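Local coordinates for protein disulphide isomerase (Xylella fastidiosa, PDB 3FK8) that probably catalyses thiol-disulphide exchange as a thioredoxin-fold protein, perhaps acting as a disulphide isomerase, at residues A[40-48]-A[111-119]. Residues are numbered along the deposited sequence; the frame is centred on the assembly and turned at random.
Sequences WCTDCRALD and GELANARKM. With FMT (formic acid), chain B.
D43 and R117 carry this contact, and a single oxygen does most of the work. OD1 of D43 accepts two bonds from R117. The backbone N of R117 reaches the anti lone pair of OD1 at 2.9 Å. NH1 of R117 comes to the syn lone pair of the same OD1 at 2.8 Å, which makes a salt bridge. That second bond is nearly straight (170°) and lies in the guanidinium plane, although the carboxylate stands almost perpendicular to that plane (88°). CG of R117 sits between its own backbone N and carbonyl carbon (chi1 83°). This turn brings CB, CG and CD of R117 round OD1 of D43, and the same residue grips that oxygen with its backbone N and its NH1. NH1 of R117 also donates to OD1 of N115 at 2.9 Å, which helps fix the rotation of the guanidinium.

C41, the N-cap, and C44 form a CxxC pattern at the start of helix 42-51, consistent with the redox motif of the thioredoxin fold. SG of C41 caps the helix by accepting from N of C44. The 111-119 loop, between strand 104-107 and helix 121-132, packs beside the first turns of this helix.

The tight part is buried D43 in this clamp, and beside it CB of L47 rests on CB of A116 at 4.0 Å. L47 and L113 also touch by their methyls, with I124 and F127 of helix 121-132 near them.

The outer side is looser. There CB of the partly exposed A46 meets CA of the exposed R117 at 3.5 Å. A formic acid, probably from the crystallisation liquor, accepts from N of T42.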
loop_
_atom_site.group_PDB
_atom_site.type_symbol
_atom_site.label_atom_id
_atom_site.label_comp_id
_atom_site.label_asym_id
_atom_site.label_seq_id
_atom_site.Cartn_x
_atom_site.Cartn_y
_atom_site.Cartn_z
ATOM N N TRP A 40 -2.401 9.961 10.577
ATOM C CA TRP A 40 -1.794 11.258 10.904
ATOM C C TRP A 40 -0.942 11.789 9.783
ATOM O O TRP A 40 -0.598 12.967 9.807
ATOM C CB TRP A 40 -0.963 11.177 12.203
ATOM C CG TRP A 40 0.166 10.240 12.117
ATOM C CD1 TRP A 40 0.186 8.919 12.575
ATOM C CD2 TRP A 40 1.474 10.481 11.545
ATOM N NE1 TRP A 40 1.417 8.363 12.302
ATOM C CE2 TRP A 40 2.220 9.271 11.656
ATOM C CE3 TRP A 40 2.086 11.587 10.937
ATOM C CZ2 TRP A 40 3.547 9.163 11.207
ATOM C CZ3 TRP A 40 3.388 11.480 10.504
ATOM C CH2 TRP A 40 4.113 10.274 10.631
ATOM N N CYS A 41 -0.538 10.934 8.837
ATOM C CA CYS A 41 0.435 11.335 7.847
ATOM C C CYS A 41 -0.210 11.929 6.602
ATOM O O CYS A 41 -1.011 11.280 5.915
ATOM C CB CYS A 41 1.234 10.129 7.481
ATOM S SG CYS A 41 2.403 10.505 6.087
ATOM N N THR A 42 0.090 13.201 6.369
ATOM C CA THR A 42 -0.568 13.910 5.288
ATOM C C THR A 42 -0.196 13.300 3.932
ATOM O O THR A 42 -1.013 13.313 3.022
ATOM C CB THR A 42 -0.337 15.451 5.381
ATOM O OG1 THR A 42 1.065 15.768 5.239
ATOM C CG2 THR A 42 -0.830 15.917 6.719
ATOM N N ASP A 43 1.034 12.761 3.770
ATOM C CA ASP A 43 1.357 12.080 2.530
ATOM C C ASP A 43 0.572 10.811 2.326
ATOM O O ASP A 43 0.130 10.485 1.218
ATOM C CB ASP A 43 2.855 11.822 2.482
ATOM C CG ASP A 43 3.619 13.118 2.529
ATOM O OD1 ASP A 43 3.661 13.835 1.480
ATOM O OD2 ASP A 43 4.134 13.474 3.597
ATOM N N CYS A 44 0.301 10.087 3.423
ATOM C CA CYS A 44 -0.541 8.895 3.324
ATOM C C CYS A 44 -1.978 9.243 2.953
ATOM O O CYS A 44 -2.605 8.541 2.144
ATOM C CB CYS A 44 -0.578 8.173 4.649
ATOM S SG CYS A 44 1.021 7.466 5.172
ATOM N N ARG A 45 -2.501 10.329 3.544
ATOM C CA ARG A 45 -3.840 10.747 3.196
ATOM C C ARG A 45 -3.921 11.182 1.732
ATOM O O ARG A 45 -4.878 10.884 1.033
ATOM C CB ARG A 45 -4.315 11.876 4.106
ATOM C CG ARG A 45 -4.414 11.440 5.601
ATOM C CD ARG A 45 -5.189 12.426 6.505
ATOM N NE ARG A 45 -4.662 13.796 6.399
ATOM C CZ ARG A 45 -3.723 14.337 7.182
ATOM N NH1 ARG A 45 -3.158 13.647 8.159
ATOM N NH2 ARG A 45 -3.352 15.602 7.001
ATOM N N ALA A 46 -2.894 11.892 1.254
ATOM C CA ALA A 46 -2.872 12.312 -0.145
ATOM C C ALA A 46 -2.797 11.140 -1.109
ATOM O O ALA A 46 -3.463 11.140 -2.152
ATOM C CB ALA A 46 -1.750 13.291 -0.375
ATOM N N LEU A 47 -1.967 10.139 -0.789
ATOM C CA LEU A 47 -1.876 8.982 -1.642
ATOM C C LEU A 47 -3.235 8.295 -1.732
ATOM O O LEU A 47 -3.702 7.932 -2.829
ATOM C CB LEU A 47 -0.808 8.011 -1.101
ATOM C CG LEU A 47 -0.668 6.716 -1.886
ATOM C CD1 LEU A 47 -0.265 6.927 -3.308
ATOM C CD2 LEU A 47 0.258 5.731 -1.162
ATOM N N ASP A 48 -3.902 8.104 -0.574
ATOM C CA ASP A 48 -5.203 7.462 -0.581
ATOM C C ASP A 48 -6.210 8.242 -1.416
ATOM O O ASP A 48 -6.974 7.633 -2.197
ATOM C CB ASP A 48 -5.719 7.300 0.834
ATOM C CG ASP A 48 -6.942 6.417 0.900
ATOM O OD1 ASP A 48 -6.778 5.199 0.708
ATOM O OD2 ASP A 48 -8.026 6.976 1.099
ATOM N N GLY A 111 11.940 5.813 -0.034
ATOM C CA GLY A 111 10.984 6.863 0.243
ATOM C C GLY A 111 10.352 7.378 -1.035
ATOM O O GLY A 111 9.936 8.533 -1.108
ATOM N N GLU A 112 10.182 6.474 -2.015
ATOM C CA GLU A 112 9.590 6.816 -3.326
ATOM C C GLU A 112 8.250 7.545 -3.221
ATOM O O GLU A 112 7.943 8.410 -4.036
ATOM C CB GLU A 112 9.391 5.555 -4.172
ATOM C CG GLU A 112 10.666 4.991 -4.755
ATOM C CD GLU A 112 11.368 3.956 -3.872
ATOM O OE1 GLU A 112 11.207 3.967 -2.627
ATOM O OE2 GLU A 112 12.195 3.186 -4.433
ATOM N N LEU A 113 7.433 7.173 -2.227
ATOM C CA LEU A 113 6.107 7.790 -2.039
ATOM C C LEU A 113 6.047 8.667 -0.794
ATOM O O LEU A 113 4.967 9.147 -0.457
ATOM C CB LEU A 113 5.000 6.711 -1.995
ATOM C CG LEU A 113 4.934 5.873 -3.267
ATOM C CD1 LEU A 113 3.927 4.747 -3.032
ATOM C CD2 LEU A 113 4.539 6.707 -4.495
ATOM N N ALA A 114 7.193 8.946 -0.178
ATOM C CA ALA A 114 7.151 9.652 1.103
ATOM C C ALA A 114 6.757 11.138 0.964
ATOM O O ALA A 114 6.456 11.783 1.963
ATOM C CB ALA A 114 8.447 9.461 1.847
ATOM N N ASN A 115 6.785 11.664 -0.265
ATOM C CA ASN A 115 6.278 13.016 -0.534
ATOM C C ASN A 115 5.034 12.983 -1.393
ATOM O O ASN A 115 4.818 13.895 -2.199
ATOM C CB ASN A 115 7.394 13.906 -1.084
ATOM C CG ASN A 115 8.322 14.325 0.040
ATOM O OD1 ASN A 115 7.996 15.229 0.819
ATOM N ND2 ASN A 115 9.459 13.627 0.172
ATOM N N ALA A 116 4.185 11.960 -1.207
ATOM C CA ALA A 116 2.989 11.821 -2.063
ATOM C C ALA A 116 2.074 13.052 -2.021
ATOM O O ALA A 116 1.375 13.301 -2.997
ATOM C CB ALA A 116 2.212 10.566 -1.683
ATOM N N ARG A 117 2.063 13.842 -0.946
ATOM C CA ARG A 117 1.220 15.059 -0.952
ATOM C C ARG A 117 1.608 16.065 -2.037
ATOM O O ARG A 117 0.801 16.921 -2.366
ATOM C CB ARG A 117 1.172 15.725 0.442
ATOM C CG ARG A 117 2.358 16.614 0.668
ATOM C CD ARG A 117 2.636 16.725 2.206
ATOM N NE ARG A 117 3.784 17.609 2.395
ATOM C CZ ARG A 117 5.067 17.278 2.156
ATOM N NH1 ARG A 117 5.416 16.020 1.782
ATOM N NH2 ARG A 117 6.002 18.250 2.298
ATOM N N LYS A 118 2.839 15.980 -2.551
ATOM C CA LYS A 118 3.357 16.876 -3.566
ATOM C C LYS A 118 3.215 16.260 -4.949
ATOM O O LYS A 118 3.472 16.955 -5.932
ATOM C CB LYS A 118 4.845 17.148 -3.315
ATOM C CG LYS A 118 5.201 17.900 -2.031
ATOM C CD LYS A 118 4.410 19.194 -1.856
ATOM C CE LYS A 118 4.735 19.995 -0.588
ATOM N NZ LYS A 118 4.026 21.356 -0.535
HETATM N N MSE A 119 2.883 14.971 -5.042
HETATM C CA MSE A 119 2.797 14.295 -6.326
HETATM C C MSE A 119 1.494 14.624 -7.016
HETATM O O MSE A 119 0.470 14.872 -6.370
HETATM C CB MSE A 119 2.982 12.801 -6.107
HETATM C CG MSE A 119 4.380 12.454 -5.661
HETATM SE SE MSE A 119 4.603 10.504 -5.383
HETATM C CE MSE A 119 4.438 9.969 -7.247
HETATM C C FMT B . 2.901 14.291 8.223
HETATM O O1 FMT B . 1.784 14.771 8.489
HETATM O O2 FMT B . 3.224 13.716 7.169
#